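Local coordinates for protein O-methyltransferase (Burkholderia thailandensis, PDB 3MCZ) that probably transfers a methyl group from S-adenosylmethionine to a hydroxyl oxygen of a substrate not yet identified, working as a dimer, at residues M167-V176 with R336-I345; L258-R267 with T311-I322. All blocks are in the same frame, centred on the assembly; numbering follows the deposited sequence.

In the fold
Both contacts belong to the Rossmann-like methyltransferase domain, on opposite faces of its mixed seven-stranded sheet. Interaction 1 lays the end of helix 150-172 against the closing hairpin, strands 332-338 and 341-347; interaction 2 joins the turn and helix start after strand 251-255 to the loop leading into helix 319-328. Their centres are about 19 Å apart, yet they meet through the sheet: Leu344 CD1 of the hairpin lies 3.5 Å from Ile322 CG2, and Thr342 CG2 lies 3.8 Å from Thr319 CG2. Helix 319-328 is followed in the chain by strand 332-338. Asn312 and Glu315 of interaction 2 reach the second subunit, whereas no other chain touches interaction 1.

Interaction 1: residues M167-V176 with R336-I345; sequences MVDVVSELGV and RSIGRYTLLI
Met167, a selenomethionine here, lays its selenium over one face of the Tyr341 ring in the conformer described, a Met-aromatic contact with SE 3.6 Å from the ring centroid. The selenium is offset toward the rim, nearest CG and CD1, and the two side chains cross at about a right angle. A bend at chi3 (-37°) turns the methyl end of Met167 back, while its CG rests 3.4 Å from Ile338 CG2. Methionine, unbranched and flexible, suits a place bordered by both a flat ring and a branched side chain. Tyr341 keeps its hydroxyl for Asp256, to which it is hydrogen-bonded.

One helical turn on, Val170 meets Ile338 tip to tip, CG1 to CD1 at 3.4 Å. The same methyl sits over one face of the Arg336 guanidinium, 3.7 Å from NH2; with CG anti to the backbone N (chi1 170°) and a bend at chi2, the arginine reaches across toward the helix and presents a flat face of the guanidinium to the methyl, its N-H groups lying in the plane.

This is a helix packed on the C-terminal beta hairpin of the class I methyltransferase sheet, strand order 3-2-1-4-5-7-6. A type II' turn from Ile338 to Tyr341 reverses the chain, and Gly339 suits its positive phi. Ile338, Tyr341, Leu343 and Ile345 all direct their side chains to the helix side.

Beyond the helix, Leu174 CD1 meets Leu343 CD2 at 3.4 Å, also tip to tip, and Val176 CG1 reaches Ile345 CG2 at 4.1 Å. Leu284 of strand 281-288 touches both Leu174 and Ile345.

Interaction 2: residues L258-R267 with T311-I322; sequences LHYFDAREAR and TNHGELHPTPWI
The His317 ring lies with Glu315 O over one face, offset toward the rim, and the carbonyls of Leu258 and Phe261 at its edge; NE2 donates to Phe261 O (2.6 Å), nearly in the ring plane. Asp262 OD2 lies over a face of the His313 ring, carboxylate and ring 10° apart, while Glu265 OE1 accepts a hydrogen bond from His313 ND1 at the ring edge (2.9 Å). That oxygen also accepts from Asp262 N on the same face of its carboxylate, and the two bonds together fix the Glu265 carboxylate against the ring. Glu265 N returns a bond to Asp262 OD1: a capping box starting helix 263-275.

Trp321 turns the edge of its indole to Ala263 O, CH2 at 3.5 Å; Ala263 and Ala266 are small enough to let it close. One water bridges its NE1 to Arg267 NH2. Glu315 N bonds His259 O (3.0 Å), and Gly314 CA comes within 3.2 Å of that oxygen. Ile75 of the second subunit packs on Glu315.

Helix 298-310 packs on His259, Tyr260, Glu315 and Leu316, while Leu258 and Ile322 meet between strand 281-288 and Ile270 of helix 263-275.

Interaction 1: residues M167-V176 with R336-I345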
loop_
_atom_site.group_PDB
_atom_site.type_symbol
_atom_site.label_atom_id
_atom_site.label_comp_id
_atom_site.label_asym_id
_atom_site.label_seq_id
_atom_site.Cartn_x
_atom_site.Cartn_y
_atom_site.Cartn_z
HETATM N N MSE A 167 -25.670 -2.127 -1.636
HETATM C CA MSE A 167 -26.609 -1.067 -1.346
HETATM C C MSE A 167 -27.714 -0.975 -2.371
HETATM O O MSE A 167 -28.813 -0.624 -2.021
HETATM C CB MSE A 167 -25.924 0.257 -1.196
HETATM C CG MSE A 167 -25.385 0.372 0.161
HETATM SE SE MSE A 167 -23.905 1.469 0.053
HETATM C CE MSE A 167 -23.187 0.892 -1.670
ATOM N N VAL A 168 -27.419 -1.327 -3.626
ATOM C CA VAL A 168 -28.451 -1.403 -4.682
ATOM C C VAL A 168 -29.611 -2.306 -4.271
ATOM O O VAL A 168 -30.781 -1.958 -4.431
ATOM C CB VAL A 168 -27.870 -1.898 -6.020
ATOM C CG1 VAL A 168 -28.980 -2.085 -7.000
ATOM C CG2 VAL A 168 -26.810 -0.875 -6.560
ATOM N N ASP A 169 -29.280 -3.460 -3.721
ATOM C CA ASP A 169 -30.295 -4.425 -3.289
ATOM C C ASP A 169 -31.172 -3.860 -2.167
ATOM O O ASP A 169 -32.385 -4.043 -2.191
ATOM C CB ASP A 169 -29.629 -5.730 -2.847
ATOM C CG ASP A 169 -28.710 -6.318 -3.925
ATOM O OD1 ASP A 169 -28.955 -6.051 -5.128
ATOM O OD2 ASP A 169 -27.748 -7.038 -3.572
ATOM N N VAL A 170 -30.574 -3.117 -1.233
ATOM C CA VAL A 170 -31.341 -2.473 -0.157
ATOM C C VAL A 170 -32.213 -1.339 -0.658
ATOM O O VAL A 170 -33.393 -1.259 -0.321
ATOM C CB VAL A 170 -30.437 -1.973 0.977
ATOM C CG1 VAL A 170 -31.224 -1.085 1.939
ATOM C CG2 VAL A 170 -29.814 -3.156 1.706
ATOM N N VAL A 171 -31.661 -0.470 -1.502
ATOM C CA VAL A 171 -32.452 0.620 -2.061
ATOM C C VAL A 171 -33.660 0.088 -2.842
ATOM O O VAL A 171 -34.782 0.604 -2.713
ATOM C CB VAL A 171 -31.572 1.543 -2.954
ATOM C CG1 VAL A 171 -32.410 2.501 -3.778
ATOM C CG2 VAL A 171 -30.610 2.310 -2.073
ATOM N N SER A 172 -33.448 -0.956 -3.639
ATOM C CA SER A 172 -34.539 -1.465 -4.477
ATOM C C SER A 172 -35.727 -2.016 -3.664
ATOM O O SER A 172 -36.850 -2.022 -4.178
ATOM C CB SER A 172 -34.035 -2.531 -5.450
ATOM O OG SER A 172 -33.664 -3.684 -4.741
ATOM N N GLU A 173 -35.500 -2.452 -2.421
ATOM C CA GLU A 173 -36.592 -2.959 -1.535
ATOM C C GLU A 173 -37.253 -1.907 -0.656
ATOM O O GLU A 173 -38.113 -2.239 0.156
ATOM C CB GLU A 173 -36.103 -4.092 -0.618
ATOM N N LEU A 174 -36.860 -0.650 -0.784
ATOM C CA LEU A 174 -37.487 0.400 0.015
ATOM C C LEU A 174 -38.992 0.501 -0.263
ATOM O O LEU A 174 -39.417 0.391 -1.399
ATOM C CB LEU A 174 -36.852 1.746 -0.271
ATOM C CG LEU A 174 -35.430 1.931 0.266
ATOM C CD1 LEU A 174 -34.920 3.309 -0.186
ATOM C CD2 LEU A 174 -35.389 1.787 1.796
ATOM N N GLY A 175 -39.770 0.744 0.782
ATOM C CA GLY A 175 -41.218 0.881 0.664
ATOM C C GLY A 175 -41.717 2.106 -0.085
ATOM O O GLY A 175 -42.853 2.117 -0.571
ATOM N N VAL A 176 -40.878 3.118 -0.248
ATOM C CA VAL A 176 -41.294 4.321 -0.934
ATOM C C VAL A 176 -41.582 4.063 -2.415
ATOM O O VAL A 176 -42.184 4.901 -3.060
ATOM C CB VAL A 176 -40.242 5.454 -0.825
ATOM C CG1 VAL A 176 -40.016 5.836 0.658
ATOM C CG2 VAL A 176 -38.922 5.067 -1.583
ATOM N N ARG A 336 -31.713 4.707 7.383
ATOM C CA ARG A 336 -31.451 3.304 7.292
ATOM C C ARG A 336 -29.925 3.147 7.207
ATOM O O ARG A 336 -29.282 3.799 6.392
ATOM C CB ARG A 336 -32.125 2.784 6.026
ATOM C CG ARG A 336 -31.772 1.394 5.630
ATOM C CD ARG A 336 -32.314 0.408 6.606
ATOM N NE ARG A 336 -32.178 -0.951 6.103
ATOM C CZ ARG A 336 -32.998 -1.517 5.232
ATOM N NH1 ARG A 336 -34.048 -0.852 4.733
ATOM N NH2 ARG A 336 -32.750 -2.763 4.855
ATOM N N SER A 337 -29.362 2.278 8.046
ATOM C CA SER A 337 -27.946 1.914 7.982
ATOM C C SER A 337 -27.778 0.818 6.968
ATOM O O SER A 337 -28.482 -0.191 7.041
ATOM C CB SER A 337 -27.447 1.353 9.314
ATOM O OG SER A 337 -27.297 2.402 10.242
ATOM N N ILE A 338 -26.834 0.996 6.046
ATOM C CA ILE A 338 -26.411 -0.085 5.177
ATOM C C ILE A 338 -24.900 -0.266 5.302
ATOM O O ILE A 338 -24.122 0.347 4.562
ATOM C CB ILE A 338 -26.816 0.167 3.709
ATOM C CG1 ILE A 338 -28.227 0.764 3.631
ATOM C CG2 ILE A 338 -26.650 -1.150 2.901
ATOM C CD1 ILE A 338 -28.652 1.177 2.250
ATOM N N GLY A 339 -24.488 -1.132 6.220
ATOM C CA GLY A 339 -23.084 -1.311 6.548
ATOM C C GLY A 339 -22.454 0.039 6.939
ATOM O O GLY A 339 -22.916 0.701 7.850
ATOM N N ARG A 340 -21.437 0.457 6.206
ATOM C CA ARG A 340 -20.753 1.730 6.441
ATOM C C ARG A 340 -21.467 2.968 5.854
ATOM O O ARG A 340 -20.934 4.096 5.924
ATOM C CB ARG A 340 -19.333 1.648 5.857
ATOM C CG ARG A 340 -19.257 1.620 4.328
ATOM C CD ARG A 340 -17.788 1.660 3.816
ATOM N NE ARG A 340 -17.111 0.361 3.838
ATOM C CZ ARG A 340 -15.782 0.198 3.802
ATOM N NH1 ARG A 340 -15.257 -1.021 3.829
ATOM N NH2 ARG A 340 -14.967 1.251 3.765
ATOM N N TYR A 341 -22.612 2.737 5.218
ATOM C CA TYR A 341 -23.413 3.777 4.595
ATOM C C TYR A 341 -24.673 4.087 5.400
ATOM O O TYR A 341 -25.203 3.242 6.141
ATOM C CB TYR A 341 -23.747 3.377 3.140
ATOM C CG TYR A 341 -22.650 3.642 2.156
ATOM C CD1 TYR A 341 -21.578 2.764 1.990
ATOM C CD2 TYR A 341 -22.670 4.785 1.390
ATOM C CE1 TYR A 341 -20.544 3.050 1.058
ATOM C CE2 TYR A 341 -21.673 5.074 0.488
ATOM C CZ TYR A 341 -20.609 4.222 0.332
ATOM O OH TYR A 341 -19.646 4.582 -0.604
ATOM N N THR A 342 -25.143 5.325 5.263
ATOM C CA THR A 342 -26.444 5.735 5.733
ATOM C C THR A 342 -27.295 6.116 4.516
ATOM O O THR A 342 -26.869 6.899 3.656
ATOM C CB THR A 342 -26.340 6.946 6.709
ATOM O OG1 THR A 342 -25.549 6.567 7.855
ATOM C CG2 THR A 342 -27.739 7.455 7.197
ATOM N N LEU A 343 -28.509 5.600 4.500
ATOM C CA LEU A 343 -29.545 6.015 3.577
ATOM C C LEU A 343 -30.483 6.971 4.312
ATOM O O LEU A 343 -31.076 6.624 5.356
ATOM C CB LEU A 343 -30.297 4.802 3.024
ATOM C CG LEU A 343 -31.412 5.132 2.018
ATOM C CD1 LEU A 343 -30.860 5.746 0.695
ATOM C CD2 LEU A 343 -32.211 3.849 1.724
ATOM N N LEU A 344 -30.522 8.203 3.840
ATOM C CA LEU A 344 -31.428 9.213 4.367
ATOM C C LEU A 344 -32.619 9.278 3.443
ATOM O O LEU A 344 -32.460 9.237 2.208
ATOM C CB LEU A 344 -30.755 10.585 4.460
ATOM C CG LEU A 344 -29.555 10.694 5.406
ATOM C CD1 LEU A 344 -28.858 12.109 5.158
ATOM C CD2 LEU A 344 -29.986 10.527 6.851
ATOM N N ILE A 345 -33.809 9.344 4.039
ATOM C CA ILE A 345 -35.047 9.360 3.291
ATOM C C ILE A 345 -35.793 10.622 3.729
ATOM O O ILE A 345 -36.323 10.705 4.842
ATOM C CB ILE A 345 -35.869 8.054 3.540
ATOM C CG1 ILE A 345 -35.048 6.783 3.217
ATOM C CG2 ILE A 345 -37.203 8.019 2.729
ATOM C CD1 ILE A 345 -34.584 5.984 4.479
#

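Interaction 2: residues L258-R267 with T311-I322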
loop_
_atom_site.group_PDB
_atom_site.type_symbol
_atom_site.label_atom_id
_atom_site.label_comp_id
_atom_site.label_asym_id
_atom_site.label_seq_id
_atom_site.Cartn_x
_atom_site.Cartn_y
_atom_site.Cartn_z
ATOM N N LEU A 258 -22.817 13.103 -3.212
ATOM C CA LEU A 258 -22.654 14.432 -2.599
ATOM C C LEU A 258 -21.203 14.807 -2.281
ATOM O O LEU A 258 -20.855 16.011 -2.170
ATOM C CB LEU A 258 -23.552 14.580 -1.361
ATOM C CG LEU A 258 -25.058 14.833 -1.595
ATOM C CD1 LEU A 258 -25.752 14.814 -0.240
ATOM C CD2 LEU A 258 -25.353 16.146 -2.327
ATOM N N HIS A 259 -20.330 13.802 -2.204
ATOM C CA HIS A 259 -18.952 14.032 -1.911
ATOM C C HIS A 259 -18.117 14.597 -3.080
ATOM O O HIS A 259 -16.930 14.803 -2.906
ATOM C CB HIS A 259 -18.303 12.765 -1.354
ATOM C CG HIS A 259 -18.506 11.569 -2.216
ATOM N ND1 HIS A 259 -19.468 10.623 -1.956
ATOM C CD2 HIS A 259 -17.909 11.199 -3.372
ATOM C CE1 HIS A 259 -19.447 9.707 -2.907
ATOM N NE2 HIS A 259 -18.497 10.022 -3.771
ATOM N N TYR A 260 -18.736 14.828 -4.238
ATOM C CA TYR A 260 -18.112 15.596 -5.312
ATOM C C TYR A 260 -18.262 17.104 -5.153
ATOM O O TYR A 260 -17.667 17.867 -5.907
ATOM C CB TYR A 260 -18.701 15.193 -6.677
ATOM C CG TYR A 260 -18.237 13.836 -7.109
ATOM C CD1 TYR A 260 -17.006 13.667 -7.701
ATOM C CD2 TYR A 260 -19.034 12.715 -6.895
ATOM C CE1 TYR A 260 -16.576 12.420 -8.093
ATOM C CE2 TYR A 260 -18.619 11.469 -7.264
ATOM C CZ TYR A 260 -17.405 11.321 -7.870
ATOM O OH TYR A 260 -16.997 10.071 -8.244
ATOM N N PHE A 261 -19.051 17.525 -4.172
ATOM C CA PHE A 261 -19.400 18.921 -4.008
ATOM C C PHE A 261 -18.787 19.484 -2.729
ATOM O O PHE A 261 -18.695 18.759 -1.737
ATOM C CB PHE A 261 -20.913 19.042 -3.975
ATOM C CG PHE A 261 -21.573 18.580 -5.231
ATOM C CD1 PHE A 261 -21.405 19.296 -6.425
ATOM C CD2 PHE A 261 -22.288 17.397 -5.266
ATOM C CE1 PHE A 261 -22.008 18.842 -7.630
ATOM C CE2 PHE A 261 -22.886 16.942 -6.448
ATOM C CZ PHE A 261 -22.742 17.682 -7.631
ATOM N N ASP A 262 -18.357 20.757 -2.748
ATOM C CA ASP A 262 -18.101 21.460 -1.472
ATOM C C ASP A 262 -19.411 21.693 -0.698
ATOM O O ASP A 262 -20.492 21.491 -1.227
ATOM C CB ASP A 262 -17.260 22.740 -1.635
ATOM C CG ASP A 262 -17.995 23.916 -2.244
ATOM O OD1 ASP A 262 -19.230 23.975 -2.295
ATOM O OD2 ASP A 262 -17.274 24.850 -2.655
ATOM N N ALA A 263 -19.319 22.142 0.536
ATOM C CA ALA A 263 -20.539 22.252 1.373
ATOM C C ALA A 263 -21.568 23.218 0.784
ATOM O O ALA A 263 -22.759 22.983 0.852
ATOM C CB ALA A 263 -20.181 22.647 2.861
ATOM N N ARG A 264 -21.123 24.315 0.209
ATOM C CA ARG A 264 -22.045 25.266 -0.374
ATOM C C ARG A 264 -22.796 24.613 -1.534
ATOM O O ARG A 264 -24.016 24.730 -1.663
ATOM C CB ARG A 264 -21.276 26.475 -0.887
ATOM C CG ARG A 264 -22.118 27.436 -1.629
ATOM C CD ARG A 264 -21.311 28.534 -2.400
ATOM N NE ARG A 264 -22.060 28.822 -3.597
ATOM C CZ ARG A 264 -21.882 28.231 -4.775
ATOM N NH1 ARG A 264 -22.659 28.579 -5.793
ATOM N NH2 ARG A 264 -20.928 27.332 -4.965
ATOM N N GLU A 265 -22.023 23.976 -2.398
ATOM C CA GLU A 265 -22.584 23.306 -3.552
ATOM C C GLU A 265 -23.542 22.191 -3.137
ATOM O O GLU A 265 -24.634 22.077 -3.692
ATOM C CB GLU A 265 -21.477 22.758 -4.436
ATOM C CG GLU A 265 -20.733 23.816 -5.199
ATOM C CD GLU A 265 -19.452 23.258 -5.851
ATOM O OE1 GLU A 265 -18.919 22.213 -5.406
ATOM O OE2 GLU A 265 -18.966 23.872 -6.802
ATOM N N ALA A 266 -23.133 21.391 -2.161
ATOM C CA ALA A 266 -23.927 20.267 -1.691
ATOM C C ALA A 266 -25.273 20.753 -1.125
ATOM O O ALA A 266 -26.325 20.146 -1.368
ATOM C CB ALA A 266 -23.117 19.448 -0.648
ATOM N N ARG A 267 -25.259 21.884 -0.412
ATOM C CA ARG A 267 -26.523 22.453 0.117
ATOM C C ARG A 267 -27.445 22.860 -1.030
ATOM O O ARG A 267 -28.619 22.601 -0.981
ATOM C CB ARG A 267 -26.249 23.631 1.059
ATOM C CG ARG A 267 -27.496 24.291 1.617
ATOM C CD ARG A 267 -27.153 25.493 2.478
ATOM N NE ARG A 267 -26.634 25.103 3.785
ATOM C CZ ARG A 267 -27.396 24.701 4.808
ATOM N NH1 ARG A 267 -28.712 24.576 4.680
ATOM N NH2 ARG A 267 -26.826 24.367 5.956
ATOM N N THR A 311 -10.913 14.377 -6.815
ATOM C CA THR A 311 -11.557 15.530 -7.448
ATOM C C THR A 311 -11.338 16.812 -6.616
ATOM O O THR A 311 -11.286 16.753 -5.368
ATOM C CB THR A 311 -13.080 15.208 -7.687
ATOM O OG1 THR A 311 -13.593 16.090 -8.684
ATOM C CG2 THR A 311 -13.903 15.326 -6.447
ATOM N N ASN A 312 -11.306 17.965 -7.279
ATOM C CA ASN A 312 -10.961 19.229 -6.608
ATOM C C ASN A 312 -11.742 19.466 -5.307
ATOM O O ASN A 312 -11.154 19.725 -4.290
ATOM C CB ASN A 312 -11.237 20.416 -7.552
ATOM C CG ASN A 312 -10.599 21.726 -7.085
ATOM O OD1 ASN A 312 -9.671 21.744 -6.290
ATOM N ND2 ASN A 312 -11.148 22.846 -7.563
ATOM N N HIS A 313 -13.063 19.417 -5.387
ATOM C CA HIS A 313 -13.930 19.658 -4.232
ATOM C C HIS A 313 -14.310 18.412 -3.474
ATOM O O HIS A 313 -15.205 18.444 -2.629
ATOM C CB HIS A 313 -15.214 20.397 -4.649
ATOM C CG HIS A 313 -14.982 21.789 -5.118
ATOM N ND1 HIS A 313 -16.003 22.580 -5.611
ATOM C CD2 HIS A 313 -13.864 22.548 -5.154
ATOM C CE1 HIS A 313 -15.512 23.760 -5.949
ATOM N NE2 HIS A 313 -14.212 23.749 -5.718
ATOM N N GLY A 314 -13.607 17.305 -3.713
ATOM C CA GLY A 314 -13.949 16.038 -3.069
ATOM C C GLY A 314 -13.915 16.158 -1.557
ATOM O O GLY A 314 -12.938 16.673 -0.973
ATOM N N GLU A 315 -14.965 15.691 -0.891
ATOM C CA GLU A 315 -15.017 15.787 0.552
ATOM C C GLU A 315 -16.244 15.061 1.034
ATOM O O GLU A 315 -17.318 15.229 0.424
ATOM C CB GLU A 315 -15.117 17.253 0.952
ATOM C CG GLU A 315 -15.379 17.468 2.443
ATOM C CD GLU A 315 -15.390 18.949 2.869
ATOM O OE1 GLU A 315 -15.478 19.843 1.989
ATOM O OE2 GLU A 315 -15.327 19.212 4.110
ATOM N N LEU A 316 -16.127 14.284 2.104
ATOM C CA LEU A 316 -17.286 13.604 2.666
ATOM C C LEU A 316 -17.879 14.564 3.678
ATOM O O LEU A 316 -17.195 14.985 4.556
ATOM C CB LEU A 316 -16.918 12.268 3.335
ATOM C CG LEU A 316 -18.095 11.426 3.856
ATOM C CD1 LEU A 316 -19.147 11.122 2.779
ATOM C CD2 LEU A 316 -17.551 10.115 4.529
ATOM N N HIS A 317 -19.156 14.906 3.532
ATOM C CA HIS A 317 -19.854 15.766 4.458
ATOM C C HIS A 317 -20.503 14.946 5.581
ATOM O O HIS A 317 -20.997 13.830 5.330
ATOM C CB HIS A 317 -20.898 16.591 3.704
ATOM C CG HIS A 317 -20.299 17.357 2.567
ATOM N ND1 HIS A 317 -19.376 18.361 2.770
ATOM C CD2 HIS A 317 -20.439 17.230 1.232
ATOM C CE1 HIS A 317 -18.988 18.835 1.597
ATOM N NE2 HIS A 317 -19.624 18.172 0.648
ATOM N N PRO A 318 -20.491 15.484 6.803
ATOM C CA PRO A 318 -21.114 14.736 7.887
ATOM C C PRO A 318 -22.578 14.414 7.649
ATOM O O PRO A 318 -23.341 15.247 7.169
ATOM C CB PRO A 318 -20.940 15.635 9.109
ATOM C CG PRO A 318 -19.732 16.535 8.761
ATOM C CD PRO A 318 -19.801 16.709 7.277
ATOM N N THR A 319 -22.958 13.206 8.051
ATOM C CA THR A 319 -24.304 12.717 7.845
ATOM C C THR A 319 -25.358 13.527 8.577
ATOM O O THR A 319 -26.390 13.802 7.996
ATOM C CB THR A 319 -24.364 11.192 8.166
ATOM O OG1 THR A 319 -23.304 10.545 7.426
ATOM C CG2 THR A 319 -25.720 10.615 7.770
ATOM N N PRO A 320 -25.113 13.909 9.845
ATOM C CA PRO A 320 -26.067 14.793 10.498
ATOM C C PRO A 320 -26.211 16.151 9.817
ATOM O O PRO A 320 -27.290 16.750 9.872
ATOM C CB PRO A 320 -25.500 14.974 11.920
ATOM C CG PRO A 320 -24.635 13.752 12.130
ATOM C CD PRO A 320 -24.036 13.503 10.762
ATOM N N TRP A 321 -25.146 16.635 9.181
ATOM C CA TRP A 321 -25.216 17.916 8.468
ATOM C C TRP A 321 -26.099 17.757 7.220
ATOM O O TRP A 321 -26.973 18.594 6.959
ATOM C CB TRP A 321 -23.821 18.414 8.077
ATOM C CG TRP A 321 -23.857 19.681 7.320
ATOM C CD1 TRP A 321 -23.920 20.939 7.824
ATOM C CD2 TRP A 321 -23.840 19.807 5.909
ATOM N NE1 TRP A 321 -23.955 21.856 6.799
ATOM C CE2 TRP A 321 -23.937 21.174 5.609
ATOM C CE3 TRP A 321 -23.799 18.890 4.865
ATOM C CZ2 TRP A 321 -23.942 21.654 4.299
ATOM C CZ3 TRP A 321 -23.790 19.377 3.555
ATOM C CH2 TRP A 321 -23.848 20.746 3.295
ATOM N N ILE A 322 -25.876 16.681 6.469
ATOM C CA ILE A 322 -26.743 16.377 5.322
ATOM C C ILE A 322 -28.218 16.279 5.768
ATOM O O ILE A 322 -29.107 16.865 5.147
ATOM C CB ILE A 322 -26.313 15.087 4.577
ATOM C CG1 ILE A 322 -24.893 15.256 4.017
ATOM C CG2 ILE A 322 -27.319 14.780 3.461
ATOM C CD1 ILE A 322 -24.174 13.932 3.475
HETATM O O HOH W 1 -16.950 22.292 2.085
HETATM O O HOH W 2 -23.746 25.118 6.639
#